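Monooxygenase (Agrobacterium tumefaciens, PDB 2I7G) probably acts as a flavin-dependent monooxygenase of the bacterial luciferase-like family, built on a TIM barrel. Local coordinates at residues N255-I260 with R284-G289; D297-R300 with G304-F307; P231-Y236 with G323-D328; I55-Q60 with Q343-I348; Y27-V32 with M279-R284. All blocks are in the same frame, centred on the assembly; numbering follows the deposited sequence.

Contact 1 of 5, residues N255-I260 with R284-G289. With SO4 (sulfate ion), chain F.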
# COMPACT_ATOMS: atom_id res chain seq x y z
N ASN B 255 -8.51 -15.06 18.29
CA ASN B 255 -8.30 -15.29 16.87
C ASN B 255 -8.24 -16.82 16.70
O ASN B 255 -7.35 -17.45 17.24
CB ASN B 255 -6.95 -14.72 16.44
CG ASN B 255 -6.89 -13.20 16.49
OD1 ASN B 255 -7.83 -12.53 16.90
ND2 ASN B 255 -5.74 -12.67 16.08
N VAL B 256 -9.19 -17.38 15.98
CA VAL B 256 -9.34 -18.83 15.92
C VAL B 256 -9.48 -19.30 14.46
O VAL B 256 -9.87 -18.52 13.56
CB VAL B 256 -10.60 -19.29 16.72
CG1 VAL B 256 -10.55 -18.74 18.13
CG2 VAL B 256 -11.93 -18.86 16.04
N HIS B 257 -9.22 -20.59 14.26
CA HIS B 257 -9.47 -21.22 12.98
C HIS B 257 -10.82 -21.89 13.01
O HIS B 257 -11.28 -22.33 14.06
CB HIS B 257 -8.38 -22.23 12.66
CG HIS B 257 -7.04 -21.59 12.50
ND1 HIS B 257 -6.01 -21.79 13.41
CD2 HIS B 257 -6.57 -20.70 11.59
CE1 HIS B 257 -4.96 -21.07 13.03
NE2 HIS B 257 -5.27 -20.43 11.93
N GLY B 258 -11.44 -22.00 11.84
CA GLY B 258 -12.72 -22.71 11.77
C GLY B 258 -13.41 -22.55 10.44
O GLY B 258 -12.81 -22.11 9.44
N PHE B 259 -14.68 -22.95 10.40
CA PHE B 259 -15.40 -22.88 9.12
C PHE B 259 -16.89 -23.05 9.40
O PHE B 259 -17.28 -23.78 10.31
CB PHE B 259 -14.88 -23.97 8.18
CG PHE B 259 -15.49 -23.94 6.80
CD1 PHE B 259 -15.46 -22.78 6.01
CD2 PHE B 259 -16.12 -25.08 6.30
CE1 PHE B 259 -16.05 -22.76 4.74
CE2 PHE B 259 -16.71 -25.07 4.99
CZ PHE B 259 -16.70 -23.91 4.25
N ILE B 260 -17.71 -22.33 8.62
CA ILE B 260 -19.17 -22.42 8.76
C ILE B 260 -19.76 -22.95 7.44
O ILE B 260 -19.36 -22.50 6.36
CB ILE B 260 -19.77 -21.04 9.12
CG1 ILE B 260 -19.20 -20.52 10.46
CG2 ILE B 260 -21.30 -21.11 9.14
CD1 ILE B 260 -19.20 -19.01 10.60
N ARG B 284 -0.64 -29.49 11.58
CA ARG B 284 0.81 -29.47 11.71
C ARG B 284 1.21 -28.64 12.94
O ARG B 284 1.98 -29.11 13.79
CB ARG B 284 1.44 -28.92 10.42
CG ARG B 284 2.58 -29.75 9.85
CD ARG B 284 2.10 -31.05 9.15
NE ARG B 284 1.65 -32.08 10.08
CZ ARG B 284 2.43 -32.69 10.98
NH1 ARG B 284 3.72 -32.37 11.09
NH2 ARG B 284 1.92 -33.62 11.79
N GLU B 285 0.66 -27.44 13.05
CA GLU B 285 1.01 -26.53 14.15
C GLU B 285 0.48 -26.98 15.52
O GLU B 285 1.02 -26.58 16.56
CB GLU B 285 0.54 -25.10 13.84
CG GLU B 285 -0.98 -24.89 13.80
CD GLU B 285 -1.35 -23.50 13.26
OE1 GLU B 285 -0.43 -22.66 13.10
OE2 GLU B 285 -2.54 -23.26 12.99
N ARG B 286 -0.56 -27.81 15.50
CA ARG B 286 -1.15 -28.36 16.72
C ARG B 286 -0.50 -29.69 17.11
O ARG B 286 -0.85 -30.28 18.13
CB ARG B 286 -2.66 -28.57 16.51
CG ARG B 286 -3.42 -27.26 16.39
CD ARG B 286 -4.81 -27.45 15.76
NE ARG B 286 -5.59 -26.20 15.85
CZ ARG B 286 -5.31 -25.07 15.17
NH1 ARG B 286 -4.30 -25.02 14.28
NH2 ARG B 286 -6.07 -23.99 15.37
N GLY B 287 0.42 -30.18 16.27
CA GLY B 287 1.14 -31.44 16.59
C GLY B 287 0.48 -32.73 16.11
O GLY B 287 0.80 -33.83 16.61
N TRP B 288 -0.43 -32.63 15.14
CA TRP B 288 -0.96 -33.85 14.52
C TRP B 288 -1.04 -33.80 12.99
O TRP B 288 -1.01 -32.73 12.36
CB TRP B 288 -2.29 -34.29 15.17
CG TRP B 288 -3.29 -33.17 15.45
CD1 TRP B 288 -3.41 -32.44 16.61
CD2 TRP B 288 -4.31 -32.67 14.56
NE1 TRP B 288 -4.44 -31.52 16.50
CE2 TRP B 288 -5.00 -31.63 15.25
CE3 TRP B 288 -4.70 -32.98 13.24
CZ2 TRP B 288 -6.07 -30.91 14.66
CZ3 TRP B 288 -5.76 -32.28 12.67
CH2 TRP B 288 -6.43 -31.25 13.38
N GLY B 289 -1.05 -35.00 12.41
CA GLY B 289 -1.01 -35.19 10.97
C GLY B 289 -2.36 -34.94 10.30
O GLY B 289 -3.41 -34.98 10.96
S SO4 F . -5.73 -29.69 18.81
O1 SO4 F . -4.66 -28.71 18.69
O2 SO4 F . -6.68 -29.19 19.76
O3 SO4 F . -6.37 -29.88 17.53
O4 SO4 F . -5.20 -30.94 19.32
O HOH W 1 -8.26 -22.21 16.41
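His257 of the TIM-barrel strand 252-260 meets Arg286 at the C-terminal end of helix 279-286. The tight part is a single polar grip. Arg286 NH2 donates to His257 ND1 at 2.9 Å, with an N-H...N angle of 158°. The donor lies in the imidazole plane, and ND1 lies near the guanidinium plane. The two planes are 65° apart, so the groups meet edge to edge but twisted. Arg286 gets there with a chain extended from CG to NE.

Its guanidinium has further partners. NE donates to Asn305 OD1, and NH1 bonds Ile282 O. In the Glu285 conformer given, NH1 also forms a salt bridge with Glu285 OE2, a less certain leg of the network. In that conformer Glu285 OE2 lies 3.3 Å from His257 CE1. Water 1 accepts from His257 N at 2.9 Å and weakly from Arg286 NH2. It spans the strand backbone and the guanidinium.

The outer side is looser. Glu285 is exposed and modelled in two conformers. Gly287 closes the helix in a Schellman motif, with positive phi (88°) and its N bonded to Arg284 O. Beyond it the chain turns to Trp288. A sulfate, probably from the crystallisation liquor, lies near the aliphatic part of Arg286 and also bonds Gly224 N. Trp288 NE1 donates to sulfate O3 at 2.7 Å, with the sulfate at the edge of the indole.

Contact 2 of 5, residues D297-R300 with G304-F307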
# COMPACT_ATOMS: atom_id res chain seq x y z
N ASP B 297 -11.41 -34.29 15.14
CA ASP B 297 -12.76 -34.41 15.69
C ASP B 297 -12.80 -33.87 17.10
O ASP B 297 -13.76 -33.21 17.47
CB ASP B 297 -13.25 -35.85 15.66
CG ASP B 297 -13.82 -36.27 14.31
OD1 ASP B 297 -14.00 -35.43 13.40
OD2 ASP B 297 -14.11 -37.49 14.18
N ALA B 298 -11.75 -34.14 17.87
CA ALA B 298 -11.63 -33.59 19.22
C ALA B 298 -11.51 -32.05 19.17
O ALA B 298 -12.12 -31.32 19.96
CB ALA B 298 -10.44 -34.23 19.93
N ALA B 299 -10.75 -31.55 18.20
CA ALA B 299 -10.48 -30.13 18.07
C ALA B 299 -11.75 -29.33 17.73
O ALA B 299 -11.91 -28.18 18.14
CB ALA B 299 -9.42 -29.90 16.97
N ARG B 300 -12.65 -29.93 16.96
CA ARG B 300 -13.89 -29.24 16.57
C ARG B 300 -15.06 -29.50 17.53
O ARG B 300 -16.13 -28.95 17.30
CB ARG B 300 -14.30 -29.62 15.14
CG ARG B 300 -14.77 -31.09 14.97
CD ARG B 300 -14.86 -31.42 13.48
NE ARG B 300 -15.31 -32.80 13.25
CZ ARG B 300 -16.59 -33.15 13.09
NH1 ARG B 300 -17.55 -32.24 13.17
NH2 ARG B 300 -16.91 -34.42 12.86
N GLY B 304 -13.10 -27.71 21.98
CA GLY B 304 -11.89 -27.67 21.20
C GLY B 304 -11.62 -26.30 20.58
O GLY B 304 -12.49 -25.45 20.52
N ASN B 305 -10.44 -26.14 20.02
CA ASN B 305 -10.03 -24.83 19.51
C ASN B 305 -10.56 -24.48 18.10
O ASN B 305 -10.47 -23.31 17.67
CB ASN B 305 -8.50 -24.74 19.53
CG ASN B 305 -7.89 -25.80 18.67
OD1 ASN B 305 -7.79 -25.63 17.50
ND2 ASN B 305 -7.53 -26.94 19.28
N LEU B 306 -11.14 -25.45 17.39
CA LEU B 306 -11.67 -25.18 16.04
C LEU B 306 -13.16 -24.82 16.11
O LEU B 306 -13.97 -25.61 16.65
CB LEU B 306 -11.50 -26.40 15.13
CG LEU B 306 -10.04 -26.78 14.80
CD1 LEU B 306 -10.01 -27.99 13.83
CD2 LEU B 306 -9.31 -25.56 14.17
N PHE B 307 -13.51 -23.63 15.61
CA PHE B 307 -14.88 -23.10 15.66
C PHE B 307 -15.54 -23.48 14.34
O PHE B 307 -15.43 -22.77 13.32
CB PHE B 307 -14.84 -21.58 15.91
CG PHE B 307 -14.60 -21.24 17.35
CD1 PHE B 307 -15.57 -20.62 18.12
CD2 PHE B 307 -13.36 -21.56 17.93
CE1 PHE B 307 -15.33 -20.33 19.44
CE2 PHE B 307 -13.10 -21.29 19.27
CZ PHE B 307 -14.09 -20.68 20.03
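Ala299 O, near the end of helix 293-300, accepts a hydrogen bond from Leu306 N at 2.9 Å, with an N-H...O angle of 160°. The donor sits above the carbonyl plane, 41° out of it. Ala299 O also receives a CA-H...O contact from Gly304 CA at 3.1 Å. Gly304 comes in through its CA, with no side chain between. Beside the bond, Leu306 holds CG anti to its carbonyl carbon (chi1 -66°), which sets Leu306 CD1 on Ala299 CB at 3.7 Å.

Further out, Arg300 turns back along its own helix. Its NE and NH2 grip Asp297 side-on, both reaching OD1 from the same face of the carboxylate. Arg300 NE is 2.9 Å from Asp297 OD1. Arg293 also forms a salt bridge with Asp297 OD1. On the loop side, Lys317 NZ bonds the backbone oxygens of Gly304 and Leu306. Asn305 is held by Arg286 NE and Gly224 O.

The contact joins the end of a helix to the loop that leads into barrel strand 307-309. Its chemistry is mainly backbone polarity with a small apolar patch. This implies a close turn in which the Ala299 carbonyl is satisfied by the loop itself.

Contact 3 of 5, residues P231-Y236 with G323-D328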
# COMPACT_ATOMS: atom_id res chain seq x y z
N PRO B 231 -6.59 -18.12 31.53
CA PRO B 231 -5.67 -17.46 32.47
C PRO B 231 -4.75 -16.41 31.84
O PRO B 231 -4.28 -15.51 32.54
CB PRO B 231 -4.86 -18.63 33.06
CG PRO B 231 -5.76 -19.81 32.94
CD PRO B 231 -6.46 -19.60 31.60
N LEU B 232 -4.52 -16.51 30.53
CA LEU B 232 -3.66 -15.51 29.86
C LEU B 232 -4.31 -14.15 29.95
O LEU B 232 -3.63 -13.13 30.12
CB LEU B 232 -3.35 -15.86 28.39
CG LEU B 232 -2.40 -17.07 28.21
CD1 LEU B 232 -2.32 -17.47 26.75
CD2 LEU B 232 -0.96 -16.82 28.76
N PHE B 233 -5.64 -14.12 29.84
CA PHE B 233 -6.34 -12.84 29.94
C PHE B 233 -6.32 -12.31 31.40
O PHE B 233 -6.33 -11.09 31.59
CB PHE B 233 -7.77 -12.93 29.43
CG PHE B 233 -7.86 -12.91 27.92
CD1 PHE B 233 -6.80 -12.41 27.16
CD2 PHE B 233 -9.00 -13.34 27.28
CE1 PHE B 233 -6.88 -12.39 25.75
CE2 PHE B 233 -9.09 -13.33 25.88
CZ PHE B 233 -8.05 -12.85 25.12
N ASP B 234 -6.31 -13.22 32.39
CA ASP B 234 -6.03 -12.85 33.79
C ASP B 234 -4.75 -12.06 33.90
O ASP B 234 -4.69 -11.03 34.56
CB ASP B 234 -5.87 -14.09 34.72
CG ASP B 234 -7.18 -14.81 35.02
OD1 ASP B 234 -8.24 -14.31 34.58
OD2 ASP B 234 -7.13 -15.88 35.72
N LEU B 235 -3.71 -12.59 33.29
CA LEU B 235 -2.40 -12.00 33.36
C LEU B 235 -2.35 -10.63 32.68
O LEU B 235 -1.73 -9.70 33.20
CB LEU B 235 -1.41 -12.94 32.72
CG LEU B 235 0.07 -12.64 32.74
CD1 LEU B 235 0.59 -12.60 34.18
CD2 LEU B 235 0.71 -13.77 31.96
N TYR B 236 -3.01 -10.52 31.52
CA TYR B 236 -3.20 -9.23 30.84
C TYR B 236 -3.83 -8.18 31.78
O TYR B 236 -3.30 -7.08 31.94
CB TYR B 236 -4.13 -9.49 29.64
CG TYR B 236 -4.55 -8.28 28.88
CD1 TYR B 236 -3.61 -7.49 28.21
CD2 TYR B 236 -5.91 -7.92 28.83
CE1 TYR B 236 -4.00 -6.35 27.47
CE2 TYR B 236 -6.31 -6.79 28.12
CZ TYR B 236 -5.36 -6.01 27.43
OH TYR B 236 -5.76 -4.92 26.70
N GLY B 323 -18.33 -16.42 27.59
CA GLY B 323 -18.53 -16.60 29.04
C GLY B 323 -17.19 -16.88 29.70
O GLY B 323 -16.96 -16.52 30.85
N VAL B 324 -16.28 -17.50 28.95
CA VAL B 324 -14.97 -17.88 29.46
C VAL B 324 -13.97 -16.70 29.42
O VAL B 324 -13.29 -16.42 30.43
CB VAL B 324 -14.43 -19.10 28.71
CG1 VAL B 324 -12.94 -19.36 29.07
CG2 VAL B 324 -15.30 -20.33 28.97
N PHE B 325 -13.92 -16.00 28.29
CA PHE B 325 -12.90 -14.98 28.01
C PHE B 325 -13.32 -13.54 28.27
O PHE B 325 -12.44 -12.65 28.39
CB PHE B 325 -12.49 -15.05 26.52
CG PHE B 325 -11.74 -16.28 26.16
CD1 PHE B 325 -10.52 -16.58 26.78
CD2 PHE B 325 -12.21 -17.12 25.16
CE1 PHE B 325 -9.78 -17.73 26.40
CE2 PHE B 325 -11.49 -18.26 24.78
CZ PHE B 325 -10.28 -18.57 25.40
N LYS B 326 -14.62 -13.29 28.20
CA LYS B 326 -15.22 -11.95 28.15
C LYS B 326 -14.56 -11.10 27.07
O LYS B 326 -14.29 -9.91 27.24
CB LYS B 326 -15.18 -11.23 29.52
CG LYS B 326 -15.77 -12.03 30.70
CD LYS B 326 -17.25 -12.39 30.45
CE LYS B 326 -17.87 -13.08 31.67
NZ LYS B 326 -17.39 -12.40 32.93
N ASN B 327 -14.24 -11.73 25.95
CA ASN B 327 -13.60 -11.03 24.86
C ASN B 327 -14.53 -10.03 24.18
O ASN B 327 -15.73 -10.30 24.02
CB ASN B 327 -13.07 -12.04 23.83
CG ASN B 327 -14.17 -13.02 23.32
OD1 ASN B 327 -14.81 -13.74 24.10
ND2 ASN B 327 -14.37 -13.07 22.00
N ASP B 328 -13.96 -8.92 23.73
CA ASP B 328 -14.66 -7.85 22.95
C ASP B 328 -14.78 -8.14 21.46
O ASP B 328 -15.62 -7.56 20.76
CB ASP B 328 -13.86 -6.56 23.09
CG ASP B 328 -13.75 -6.14 24.53
OD1 ASP B 328 -14.79 -5.77 25.13
OD2 ASP B 328 -12.64 -6.26 25.08
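Phe233 lays its CD2-CE2 side against the CB-CD1 side of Phe325. The closest atoms are Phe233 CD2 and Phe325 CD1, 3.6 Å apart. Phe233 CE2 lies 3.7 Å from Phe325 CD1 and 3.9 Å from Phe325 CB. This CB sits at the edge of the Phe233 ring, in its plane.

The two rings are steeply inclined, with planes at 74° and centroids 5.5 Å apart. They meet obliquely. The side chains themselves cross at about a right angle. Each residue holds CG anti to its carbonyl carbon, and this torsion brings the two rings together between the segments. Phe233 CB points toward the other segment. One face of the Phe325 ring carries Val324 CG1, 4.2 Å above its centre. Both phenylalanines are buried. The contact is apolar and confined to this pair.

Phe325 is the last helical residue of its segment. Lys326 follows with positive phi and turns the chain toward strand 329-333. Asn327 ND2 bonds Arg329 O just beyond that turn.

The pair belongs to the outer helical layer of the TIM barrel. It joins helix 230-242 to the C-terminal end of helix 311-325. Beneath it, Phe233 rests on Val217 and Leu219 of strand 217-220. Phe233 and Phe325 both touch Ile254 of the adjacent strand 252-260.

Contact 4 of 5, residues I55-Q60 with Q343-I348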
# COMPACT_ATOMS: atom_id res chain seq x y z
N ILE B 55 -13.96 -9.83 1.07
CA ILE B 55 -14.03 -8.62 1.94
C ILE B 55 -15.31 -7.84 1.64
O ILE B 55 -16.02 -7.41 2.56
CB ILE B 55 -12.77 -7.73 1.77
CG1 ILE B 55 -11.54 -8.52 2.20
CG2 ILE B 55 -12.89 -6.48 2.68
CD1 ILE B 55 -10.18 -7.88 1.76
N GLU B 56 -15.64 -7.69 0.36
CA GLU B 56 -16.85 -6.96 -0.00
C GLU B 56 -18.10 -7.67 0.53
O GLU B 56 -19.02 -7.01 1.05
CB GLU B 56 -16.95 -6.77 -1.51
CG GLU B 56 -15.87 -5.88 -2.14
CD GLU B 56 -15.62 -6.27 -3.59
OE1 GLU B 56 -16.47 -6.99 -4.15
OE2 GLU B 56 -14.58 -5.88 -4.16
N LEU B 57 -18.13 -9.00 0.43
CA LEU B 57 -19.26 -9.75 0.95
C LEU B 57 -19.37 -9.58 2.46
O LEU B 57 -20.47 -9.35 2.96
CB LEU B 57 -19.18 -11.24 0.58
CG LEU B 57 -20.39 -12.04 1.09
CD1 LEU B 57 -21.70 -11.48 0.52
CD2 LEU B 57 -20.22 -13.53 0.74
N ALA B 58 -18.24 -9.72 3.16
CA ALA B 58 -18.19 -9.55 4.62
C ALA B 58 -18.75 -8.19 5.02
O ALA B 58 -19.54 -8.09 5.95
CB ALA B 58 -16.77 -9.72 5.13
N ASP B 59 -18.36 -7.16 4.27
CA ASP B 59 -18.90 -5.81 4.49
C ASP B 59 -20.43 -5.79 4.31
O ASP B 59 -21.19 -5.26 5.15
CB ASP B 59 -18.22 -4.86 3.48
CG ASP B 59 -18.64 -3.41 3.66
OD1 ASP B 59 -18.50 -2.92 4.81
OD2 ASP B 59 -19.08 -2.78 2.66
N GLN B 60 -20.87 -6.32 3.18
CA GLN B 60 -22.29 -6.35 2.80
C GLN B 60 -23.18 -7.09 3.80
O GLN B 60 -24.31 -6.64 4.09
CB GLN B 60 -22.47 -6.94 1.39
CG GLN B 60 -21.98 -6.00 0.27
CD GLN B 60 -21.66 -6.73 -1.06
OE1 GLN B 60 -21.78 -7.96 -1.17
NE2 GLN B 60 -21.22 -5.97 -2.07
N GLN B 343 -17.09 -22.17 -1.45
CA GLN B 343 -17.32 -22.62 -0.08
C GLN B 343 -17.02 -21.51 0.93
O GLN B 343 -17.77 -21.32 1.90
CB GLN B 343 -16.52 -23.91 0.22
CG GLN B 343 -17.02 -25.08 -0.64
CD GLN B 343 -16.22 -26.36 -0.43
OE1 GLN B 343 -15.23 -26.39 0.30
NE2 GLN B 343 -16.68 -27.44 -1.09
N ILE B 344 -15.92 -20.77 0.73
CA ILE B 344 -15.64 -19.62 1.61
C ILE B 344 -16.75 -18.57 1.50
O ILE B 344 -17.25 -18.07 2.51
CB ILE B 344 -14.26 -18.98 1.30
CG1 ILE B 344 -13.14 -20.01 1.51
CG2 ILE B 344 -14.04 -17.70 2.15
CD1 ILE B 344 -11.86 -19.63 0.82
N MSE B 345 -17.15 -18.24 0.27
CA MSE B 345 -18.21 -17.24 0.06
C MSE B 345 -19.52 -17.64 0.79
O MSE B 345 -20.12 -16.79 1.48
CB MSE B 345 -18.43 -17.00 -1.43
CG MSE B 345 -17.26 -16.31 -2.11
SE MSE B 345 -16.91 -14.48 -1.45
CE MSE B 345 -18.33 -13.60 -2.43
N ARG B 346 -19.89 -18.92 0.71
CA ARG B 346 -21.09 -19.42 1.41
C ARG B 346 -20.87 -19.27 2.93
O ARG B 346 -21.79 -18.86 3.64
CB ARG B 346 -21.37 -20.88 1.04
CG ARG B 346 -22.61 -21.46 1.74
CD ARG B 346 -23.88 -20.61 1.50
NE ARG B 346 -25.08 -21.20 2.12
CZ ARG B 346 -26.22 -20.55 2.31
NH1 ARG B 346 -26.33 -19.26 1.95
NH2 ARG B 346 -27.26 -21.16 2.87
N GLY B 347 -19.66 -19.60 3.40
CA GLY B 347 -19.34 -19.51 4.84
C GLY B 347 -19.45 -18.08 5.33
O GLY B 347 -19.98 -17.81 6.42
N ILE B 348 -18.99 -17.13 4.51
CA ILE B 348 -19.06 -15.72 4.89
C ILE B 348 -20.52 -15.25 4.97
O ILE B 348 -20.94 -14.56 5.94
CB ILE B 348 -18.27 -14.84 3.92
CG1 ILE B 348 -16.74 -15.03 4.13
CG2 ILE B 348 -18.57 -13.35 4.17
CD1 ILE B 348 -15.90 -14.45 2.98
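Leu57 holds CG anti to its backbone N (chi1 -179°), and this carries CD2 across to helix 341-363. Met345, a selenomethionine, bends at chi2 and chi3 and brings its methyl CE back to meet it. Leu57 CD2 lies 3.7 Å from Met345 CE. Met345 CE also packs on Leu57 CB at 3.9 Å, so the methyl lies alongside the leucine stem. Leu57 CD2 further approaches the backbone, 3.3 Å from Met345 O.

Ile348 supplies the other half of the contact through its CG2 branch. Ile348 CG2 is 3.8 Å from Leu57 CD2 and touches Leu57 CG as well. Ile348 CG2 also comes 3.8 Å from Ala58 N and 4.2 Å from Ala58 CB. The small alanine brings the backbones nearest here, with Ala58 CA and Ile348 CA 6.2 Å apart.

The helices are nearly parallel. The axes of segments 55-60 and 343-348 approach to 9.9 Å and cross at -17°. They are neighbours in the outer layer of the TIM barrel, from the first and last helices of the chain. On the inner side, Ala58 and Ile348 both rest on Leu26 of strand 23-28. Ala58 also touches Phe66 of strand 65-68. Leu57 and Met345 are partly exposed.

The side-chain to side-chain contacts are apolar. Their hold therefore rests on shape and on hydrophobic burial, not on directed bonds.

Contact 5 of 5, residues Y27-V32 with M279-R284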
# COMPACT_ATOMS: atom_id res chain seq x y z
N TYR B 27 -10.33 -13.18 9.39
CA TYR B 27 -8.95 -12.87 8.92
C TYR B 27 -8.43 -13.96 8.01
O TYR B 27 -8.90 -15.10 8.09
CB TYR B 27 -7.99 -12.52 10.06
CG TYR B 27 -7.57 -13.66 10.97
CD1 TYR B 27 -6.23 -14.10 10.99
CD2 TYR B 27 -8.49 -14.29 11.81
CE1 TYR B 27 -5.83 -15.12 11.84
CE2 TYR B 27 -8.10 -15.34 12.66
CZ TYR B 27 -6.77 -15.75 12.65
OH TYR B 27 -6.37 -16.77 13.49
N THR B 28 -7.45 -13.64 7.16
CA THR B 28 -6.87 -14.66 6.27
C THR B 28 -5.45 -14.23 5.94
O THR B 28 -5.10 -13.02 6.09
CB THR B 28 -7.74 -14.89 4.99
OG1 THR B 28 -7.16 -15.90 4.13
CG2 THR B 28 -7.87 -13.59 4.18
N PHE B 29 -4.67 -15.21 5.46
CA PHE B 29 -3.33 -15.00 4.97
C PHE B 29 -3.28 -14.98 3.45
O PHE B 29 -2.20 -14.70 2.87
CB PHE B 29 -2.38 -16.09 5.51
CG PHE B 29 -2.29 -16.14 7.02
CD1 PHE B 29 -2.64 -15.04 7.80
CD2 PHE B 29 -1.82 -17.29 7.66
CE1 PHE B 29 -2.52 -15.06 9.20
CE2 PHE B 29 -1.71 -17.35 9.04
CZ PHE B 29 -2.07 -16.24 9.84
N ALA B 30 -4.43 -15.29 2.82
CA ALA B 30 -4.57 -15.28 1.36
C ALA B 30 -3.58 -16.28 0.76
O ALA B 30 -2.71 -15.94 -0.06
CB ALA B 30 -4.35 -13.86 0.81
N ASP B 31 -3.74 -17.54 1.17
CA ASP B 31 -3.00 -18.71 0.64
C ASP B 31 -3.24 -18.85 -0.86
O ASP B 31 -4.35 -18.62 -1.36
CB ASP B 31 -3.51 -19.98 1.35
CG ASP B 31 -3.61 -19.81 2.89
OD1 ASP B 31 -3.20 -20.74 3.61
OD2 ASP B 31 -4.06 -18.75 3.40
N VAL B 32 -2.19 -19.25 -1.57
CA VAL B 32 -2.26 -19.64 -2.96
C VAL B 32 -1.64 -21.03 -3.18
O VAL B 32 -0.89 -21.57 -2.33
CB VAL B 32 -1.58 -18.59 -3.90
CG1 VAL B 32 -2.31 -17.22 -3.76
CG2 VAL B 32 -0.08 -18.43 -3.58
N MSE B 279 -5.47 -29.21 6.51
CA MSE B 279 -4.88 -29.92 7.66
C MSE B 279 -3.33 -29.87 7.71
O MSE B 279 -2.74 -29.99 8.80
CB MSE B 279 -5.44 -31.35 7.79
CG MSE B 279 -6.98 -31.41 7.97
SE MSE B 279 -7.57 -30.40 9.57
CE MSE B 279 -9.02 -29.44 8.76
N ASN B 280 -2.71 -29.70 6.54
CA ASN B 280 -1.25 -29.54 6.43
C ASN B 280 -0.71 -28.36 7.25
O ASN B 280 0.45 -28.39 7.69
CB ASN B 280 -0.83 -29.37 4.96
CG ASN B 280 -0.99 -30.65 4.14
OD1 ASN B 280 -1.08 -30.61 2.91
ND2 ASN B 280 -1.03 -31.79 4.82
N ARG B 281 -1.54 -27.34 7.44
CA ARG B 281 -1.19 -26.19 8.28
C ARG B 281 -1.85 -26.31 9.67
O ARG B 281 -1.15 -26.22 10.71
CB ARG B 281 -1.56 -24.85 7.63
CG ARG B 281 -1.40 -23.66 8.60
CD ARG B 281 -0.86 -22.43 7.87
NE ARG B 281 -1.84 -21.79 6.96
CZ ARG B 281 -2.76 -20.92 7.33
NH1 ARG B 281 -2.92 -20.59 8.63
NH2 ARG B 281 -3.55 -20.40 6.39
N ILE B 282 -3.17 -26.56 9.68
CA ILE B 282 -3.96 -26.62 10.93
C ILE B 282 -3.47 -27.73 11.85
O ILE B 282 -3.15 -27.48 13.01
CB ILE B 282 -5.53 -26.73 10.69
CG1 ILE B 282 -6.13 -25.38 10.31
CG2 ILE B 282 -6.29 -27.30 11.92
CD1 ILE B 282 -5.47 -24.17 10.98
N GLY B 283 -3.35 -28.94 11.33
CA GLY B 283 -2.91 -30.04 12.19
C GLY B 283 -1.44 -29.92 12.55
O GLY B 283 -1.04 -30.21 13.70
N ARG B 284 -0.64 -29.49 11.58
CA ARG B 284 0.81 -29.47 11.71
C ARG B 284 1.21 -28.64 12.94
O ARG B 284 1.98 -29.11 13.79
CB ARG B 284 1.44 -28.92 10.42
CG ARG B 284 2.58 -29.75 9.85
CD ARG B 284 2.10 -31.05 9.15
NE ARG B 284 1.65 -32.08 10.08
CZ ARG B 284 2.43 -32.69 10.98
NH1 ARG B 284 3.72 -32.37 11.09
NH2 ARG B 284 1.92 -33.62 11.79
O HOH W 2 -5.33 -17.98 5.70
O HOH W 3 -1.81 -23.28 4.54
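The loop after TIM-barrel strand 23-28 meets helix 279-286 through an arginine-carboxylate salt bridge. Arg281 NH2 donates to Asp31 OD1 at 2.8 Å, and the N-H...O angle of 167° makes the bond nearly straight. It uses the syn lone pair of OD1. The oxygen lies at the edge of the guanidinium, in its plane, and the carboxylate is turned from that plane by 27°.

Arg281 starts with CG anti to its backbone N. Its chain then bends at chi2 and chi3 before reaching the loop. Phe29 CD2 lies over one face of the guanidinium. Phe29 CE2 is 3.5 Å from Arg281 NH1, and the ring and guanidinium planes are 29° apart.

Two waters knit the pair together. Water 2 donates to Asp31 OD2 and accepts from Phe29 N and from Arg281 NH2. Water 3 accepts from Arg281 NE at 2.8 Å and donates to Asp31 OD1. Gly337 N is a further donor to OD1. Three donors at OD1 would probably favour the charged carboxylate.

The loop is shaped by an ST turn in which Ala30 N bonds Thr28 OG1 at 3.1 Å.

Around the contact, Arg281 touches His257 of strand 252-260 and the loop residues Tyr76 and Ile336. Phe29 meets the ring of His71 and rests on Gln333 of strand 329-333, while Thr28 packs against Arg47 and Leu51 of helix 40-60.

Contacts 1 and 5 share helix 279-286 and lie about 8 Å apart, centre to centre. Both are partly buried and polar, with arginines reaching to a barrel strand or its following loop. Contact 2 touches contact 1 through Arg286 NE and Asn305 OD1, and through the backbone pair His257 O and Phe307 N. It is buried and mostly backbone-driven. Contacts 3 and 4 are apolar and join helices of the outer layer. Contact 3 is a buried aromatic pair, whereas contact 4 is aliphatic and only partly buried. Their centres are about 28 Å apart, and they do not touch. Contact 4 does meet contact 1, where Phe259 and Ile260 pack on helix 341-363.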